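Local coordinates for ABC transporter substrate-binding protein-branched chain amino acid transport (PDB 4GNR), which binds isoleucine, and probably other branched-chain amino acids, at the cell surface and probably hands them to an ABC importer for uptake, at residues Lys145-Thr150 with Asp198-Pro203; Asp222-Gly227 with Ala245-Phe250. All blocks are in the same frame, centred on the assembly; numbering follows the deposited sequence.

How the contacts relate
Both contacts belong to the mixed seven-stranded sheet of one lobe of this two-lobed binding protein, and their centres are about 10 Å apart. Contact 1 comes first along the chain and is closed before contact 2 begins. Strands 145-151, 199-201, 225-227 and 248-252 lie side by side in that order, all parallel, and the two contacts meet where 199-201 borders 225-227: Ile200 probably hydrogen-bonds through its N to Pro224 O and through its O to Val226 N. The chain runs on from the ends of two of these strands into the isoleucine pocket, at Tyr205 and at Asp229 and Gly230, so the shared sheet is the framework from which those loops spring.

Contact 1: residues Lys145-Thr150 with Asp198-Pro203; sequences KVVLYT and DAIVVP
Strand 145-150 pairs in parallel with the short strand 199-201 inside the larger sheet of the protein, Asp198 and Pro203 flanking the latter; the short axes are inclined by 28°. Three backbone hydrogen bonds form the centre: Val147 N to Ala199 O, Val201 N to Val147 O (2.8 Å) and Tyr149 N to Val201 O, all of similar length. At the start of the pairing Asp198 grips Lys145 twice, its backbone N giving to Lys145 O and its OD2 accepting Lys145 N at 3.2 Å from above the carboxylate plane. OD2 also accepts Lys144 N. Aspartate suits this place, since its short carboxylate reaches across to two successive N-H groups at the start of the neighbouring strand. Just beyond it Ala199 N is buried without a partner. At the other end Pro203 has no N-H to give, and Tyr149 O is met by carbon instead, Val202 CA and Pro203 CD. On one face Leu148, with CG anti to its backbone N (chi1 -177°), brings CD1 against Val201 CG1 at 3.7 Å and beside the ring of Pro203. On the other, the beta-branched Val147 and Ile200, suited to extended backbone, lie side by side, pointing the same way, CG1 to CG2 at 4.0 Å. Helix 155-167 covers the Val146 and Leu148 face, helix 186-193 covers Val147 and Tyr149, whose ring meets Phe178 edge-to-face, and strand 171-178 pairs along the far side of 145-150.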
loop_
_atom_site.group_PDB
_atom_site.type_symbol
_atom_site.label_atom_id
_atom_site.label_comp_id
_atom_site.label_asym_id
_atom_site.label_seq_id
_atom_site.Cartn_x
_atom_site.Cartn_y
_atom_site.Cartn_z
ATOM N N LYS A 145 15.870 22.454 5.681
ATOM C CA LYS A 145 14.577 23.150 5.733
ATOM C C LYS A 145 13.666 22.428 4.745
ATOM O O LYS A 145 14.085 22.115 3.641
ATOM C CB LYS A 145 14.667 24.651 5.414
ATOM C CG LYS A 145 15.502 25.482 6.379
ATOM C CD LYS A 145 15.546 26.950 5.952
ATOM C CE LYS A 145 16.401 27.796 6.878
ATOM N NZ LYS A 145 16.481 29.219 6.443
ATOM N N VAL A 146 12.427 22.168 5.148
ATOM C CA VAL A 146 11.446 21.472 4.319
ATOM C C VAL A 146 10.072 22.112 4.477
ATOM O O VAL A 146 9.788 22.838 5.431
ATOM C CB VAL A 146 11.250 19.975 4.701
ATOM C CG1 VAL A 146 12.557 19.212 4.566
ATOM C CG2 VAL A 146 10.627 19.845 6.085
ATOM N N VAL A 147 9.257 21.848 3.462
ATOM C CA VAL A 147 7.865 22.144 3.466
ATOM C C VAL A 147 7.152 20.777 3.725
ATOM O O VAL A 147 7.511 19.777 3.152
ATOM C CB VAL A 147 7.329 22.690 2.132
ATOM C CG1 VAL A 147 5.813 22.763 2.117
ATOM C CG2 VAL A 147 7.941 24.050 1.826
ATOM N N LEU A 148 6.148 20.766 4.592
ATOM C CA LEU A 148 5.313 19.584 4.900
ATOM C C LEU A 148 3.909 19.962 4.370
ATOM O O LEU A 148 3.352 21.002 4.780
ATOM C CB LEU A 148 5.318 19.256 6.386
ATOM C CG LEU A 148 4.541 18.014 6.833
ATOM C CD1 LEU A 148 4.997 16.740 6.090
ATOM C CD2 LEU A 148 4.663 17.842 8.350
ATOM N N TYR A 149 3.344 19.120 3.494
ATOM C CA TYR A 149 2.045 19.412 2.811
ATOM C C TYR A 149 1.246 18.128 2.883
ATOM O O TYR A 149 1.545 17.175 2.188
ATOM C CB TYR A 149 2.376 19.911 1.409
ATOM C CG TYR A 149 1.232 20.488 0.595
ATOM C CD1 TYR A 149 0.239 21.241 1.173
ATOM C CD2 TYR A 149 1.275 20.445 -0.780
ATOM C CE1 TYR A 149 -0.761 21.858 0.379
ATOM C CE2 TYR A 149 0.302 21.057 -1.568
ATOM C CZ TYR A 149 -0.709 21.762 -0.986
ATOM O OH TYR A 149 -1.667 22.387 -1.751
ATOM N N THR A 150 0.196 18.140 3.690
ATOM C CA THR A 150 -0.505 16.910 4.039
ATOM C C THR A 150 -2.001 16.878 3.798
ATOM O O THR A 150 -2.688 17.902 3.928
ATOM C CB THR A 150 -0.288 16.718 5.615
ATOM O OG1 THR A 150 1.104 16.782 5.939
ATOM C CG2 THR A 150 -0.867 15.442 6.165
ATOM N N ASP A 198 14.436 22.903 0.875
ATOM C CA ASP A 198 15.263 21.912 0.208
ATOM C C ASP A 198 14.444 20.726 -0.303
ATOM O O ASP A 198 14.915 19.956 -1.117
ATOM C CB ASP A 198 16.326 21.408 1.191
ATOM C CG ASP A 198 17.207 22.518 1.723
ATOM O OD1 ASP A 198 17.603 23.397 0.944
ATOM O OD2 ASP A 198 17.559 22.485 2.923
ATOM N N ALA A 199 13.232 20.552 0.211
ATOM C CA ALA A 199 12.352 19.456 -0.196
ATOM C C ALA A 199 10.947 19.734 0.289
ATOM O O ALA A 199 10.758 20.526 1.233
ATOM C CB ALA A 199 12.861 18.110 0.377
ATOM N N ILE A 200 9.993 19.089 -0.381
ATOM C CA ILE A 200 8.592 19.156 0.007
ATOM C C ILE A 200 8.147 17.703 0.308
ATOM O O ILE A 200 8.284 16.846 -0.547
ATOM C CB ILE A 200 7.669 19.717 -1.089
ATOM C CG1 ILE A 200 8.172 21.071 -1.598
ATOM C CG2 ILE A 200 6.256 19.834 -0.549
ATOM C CD1 ILE A 200 7.279 21.659 -2.705
ATOM N N VAL A 201 7.691 17.459 1.521
ATOM C CA VAL A 201 7.204 16.139 1.958
ATOM C C VAL A 201 5.680 16.177 1.836
ATOM O O VAL A 201 5.055 17.056 2.422
ATOM C CB VAL A 201 7.666 15.830 3.390
ATOM C CG1 VAL A 201 7.045 14.546 3.882
ATOM C CG2 VAL A 201 9.196 15.720 3.447
ATOM N N VAL A 202 5.111 15.225 1.084
ATOM C CA VAL A 202 3.683 15.204 0.773
ATOM C C VAL A 202 3.021 13.871 1.130
ATOM O O VAL A 202 2.905 12.977 0.301
ATOM C CB VAL A 202 3.424 15.515 -0.737
ATOM C CG1 VAL A 202 1.914 15.599 -1.039
ATOM C CG2 VAL A 202 4.127 16.823 -1.164
ATOM N N PRO A 203 2.561 13.733 2.383
ATOM C CA PRO A 203 1.813 12.549 2.782
ATOM C C PRO A 203 0.401 12.654 2.150
ATOM O O PRO A 203 -0.346 13.590 2.398
ATOM C CB PRO A 203 1.770 12.648 4.314
ATOM C CG PRO A 203 2.865 13.577 4.673
ATOM C CD PRO A 203 2.868 14.585 3.546
#

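Contact 2: residues Asp222-Gly227 with Ala245-Phe250; sequences DKPIVG and ASNIYF
Ile225-Gly227 paired in parallel with Ile248-Phe250 closes a beta-alpha-beta unit, in which helix 234-240 links the two strands. Ile225 N bonds to Asn247 O (3.0 Å), and the bonds from Tyr249 N to Ile225 O and Gly227 N to Tyr249 O are similar. In the loops before the strands, Asn247 ND2 gives a nearly straight bond (173°) to Asp222 O at 2.9 Å, with the acceptor in the amide plane. The amide lies beside the Pro224 ring, whose CD is 3.4 Å from ND2. Asn247 has a positive phi (58°) in a G1 beta bulge opposite Met340, a conformation that asparagine tolerates better than most residues. With Tyr249 CG anti to its carbonyl carbon (chi1 -60°), the ring reaches Pro224, whose CB approaches CE1 obliquely at 3.8 Å. Val226 CG2 is 4.2 Å from Tyr249 CB on this face, while on the other Ile248 CD1 packs on Ile225 CB (4.0 Å), under helix 206-218. From that helix Arg217 bonds to both Lys223 O and Ser246 O, tying the two loops together. The chemistry thus changes along the contact: side-chain amide and guanidinium groups satisfy loop carbonyls, whereas in the strands the backbone pairs with itself and apolar groups pack on both faces.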
loop_
_atom_site.group_PDB
_atom_site.type_symbol
_atom_site.label_atom_id
_atom_site.label_comp_id
_atom_site.label_asym_id
_atom_site.label_seq_id
_atom_site.Cartn_x
_atom_site.Cartn_y
_atom_site.Cartn_z
ATOM N N ASP A 222 11.204 23.093 -8.445
ATOM C CA ASP A 222 12.000 21.937 -8.899
ATOM C C ASP A 222 12.594 21.051 -7.827
ATOM O O ASP A 222 13.087 19.958 -8.121
ATOM C CB ASP A 222 13.149 22.454 -9.779
ATOM C CG ASP A 222 12.658 23.091 -11.026
ATOM O OD1 ASP A 222 11.551 22.713 -11.452
ATOM O OD2 ASP A 222 13.378 23.947 -11.580
ATOM N N LYS A 223 12.568 21.519 -6.593
ATOM C CA LYS A 223 13.147 20.785 -5.471
ATOM C C LYS A 223 12.470 19.425 -5.264
ATOM O O LYS A 223 11.334 19.193 -5.689
ATOM C CB LYS A 223 13.076 21.601 -4.175
ATOM C CG LYS A 223 14.089 22.754 -4.051
ATOM C CD LYS A 223 15.563 22.267 -3.949
ATOM C CE LYS A 223 16.560 23.377 -3.812
ATOM N NZ LYS A 223 17.940 22.822 -3.730
ATOM N N PRO A 224 13.185 18.497 -4.609
ATOM C CA PRO A 224 12.613 17.174 -4.359
ATOM C C PRO A 224 11.245 17.197 -3.703
ATOM O O PRO A 224 11.003 17.989 -2.791
ATOM C CB PRO A 224 13.643 16.547 -3.410
ATOM C CG PRO A 224 14.957 17.152 -3.851
ATOM C CD PRO A 224 14.584 18.596 -4.149
ATOM N N ILE A 225 10.371 16.328 -4.211
ATOM C CA ILE A 225 9.018 16.071 -3.645
ATOM C C ILE A 225 9.112 14.611 -3.166
ATOM O O ILE A 225 9.442 13.728 -3.962
ATOM C CB ILE A 225 7.884 16.347 -4.599
ATOM C CG1 ILE A 225 7.866 17.857 -4.907
ATOM C CG2 ILE A 225 6.547 15.901 -3.981
ATOM C CD1 ILE A 225 6.866 18.235 -5.974
ATOM N N VAL A 226 8.826 14.383 -1.881
ATOM C CA VAL A 226 9.007 13.085 -1.247
ATOM C C VAL A 226 7.703 12.589 -0.657
ATOM O O VAL A 226 7.012 13.323 0.057
ATOM C CB VAL A 226 10.068 13.224 -0.129
ATOM C CG1 VAL A 226 10.415 11.858 0.483
ATOM C CG2 VAL A 226 11.336 13.900 -0.643
ATOM N N GLY A 227 7.384 11.339 -0.951
ATOM C CA GLY A 227 6.144 10.752 -0.493
ATOM C C GLY A 227 6.298 9.412 0.175
ATOM O O GLY A 227 7.357 8.784 0.194
ATOM N N ALA A 245 7.241 14.527 -13.486
ATOM C CA ALA A 245 7.557 13.523 -12.462
ATOM C C ALA A 245 9.075 13.278 -12.368
ATOM O O ALA A 245 9.587 12.171 -12.599
ATOM C CB ALA A 245 6.768 12.250 -12.723
ATOM N N SER A 246 9.764 14.357 -12.001
ATOM C CA SER A 246 11.216 14.363 -11.833
ATOM C C SER A 246 11.551 14.896 -10.457
ATOM O O SER A 246 10.791 15.653 -9.866
ATOM C CB SER A 246 11.924 15.143 -12.931
ATOM O OG SER A 246 11.716 14.481 -14.171
ATOM N N ASN A 247 12.679 14.451 -9.941
ATOM C CA ASN A 247 13.132 14.804 -8.595
ATOM C C ASN A 247 12.039 14.378 -7.570
ATOM O O ASN A 247 11.700 15.100 -6.638
ATOM C CB ASN A 247 13.473 16.278 -8.516
ATOM C CG ASN A 247 14.712 16.552 -7.690
ATOM O OD1 ASN A 247 15.452 15.626 -7.339
ATOM N ND2 ASN A 247 14.995 17.828 -7.443
ATOM N N ILE A 248 11.508 13.182 -7.801
ATOM C CA ILE A 248 10.489 12.557 -6.957
ATOM C C ILE A 248 11.130 11.372 -6.219
ATOM O O ILE A 248 11.880 10.596 -6.806
ATOM C CB ILE A 248 9.273 12.040 -7.771
ATOM C CG1 ILE A 248 8.680 13.107 -8.688
ATOM C CG2 ILE A 248 8.216 11.439 -6.867
ATOM C CD1 ILE A 248 8.211 14.364 -8.016
ATOM N N TYR A 249 10.828 11.258 -4.934
ATOM C CA TYR A 249 11.337 10.171 -4.096
ATOM C C TYR A 249 10.172 9.616 -3.312
ATOM O O TYR A 249 9.358 10.397 -2.822
ATOM C CB TYR A 249 12.406 10.688 -3.131
ATOM C CG TYR A 249 13.589 11.287 -3.853
ATOM C CD1 TYR A 249 13.550 12.611 -4.292
ATOM C CD2 TYR A 249 14.724 10.540 -4.111
ATOM C CE1 TYR A 249 14.599 13.172 -4.996
ATOM C CE2 TYR A 249 15.801 11.088 -4.790
ATOM C CZ TYR A 249 15.736 12.407 -5.231
ATOM O OH TYR A 249 16.797 12.972 -5.921
ATOM N N PHE A 250 10.069 8.300 -3.183
ATOM C CA PHE A 250 8.965 7.746 -2.383
ATOM C C PHE A 250 9.272 6.336 -1.894
ATOM O O PHE A 250 10.068 5.592 -2.472
ATOM C CB PHE A 250 7.615 7.751 -3.150
ATOM C CG PHE A 250 7.651 7.023 -4.470
ATOM C CD1 PHE A 250 7.993 7.700 -5.630
ATOM C CD2 PHE A 250 7.321 5.676 -4.570
ATOM C CE1 PHE A 250 8.022 7.055 -6.844
ATOM C CE2 PHE A 250 7.354 5.026 -5.789
ATOM C CZ PHE A 250 7.708 5.719 -6.927
#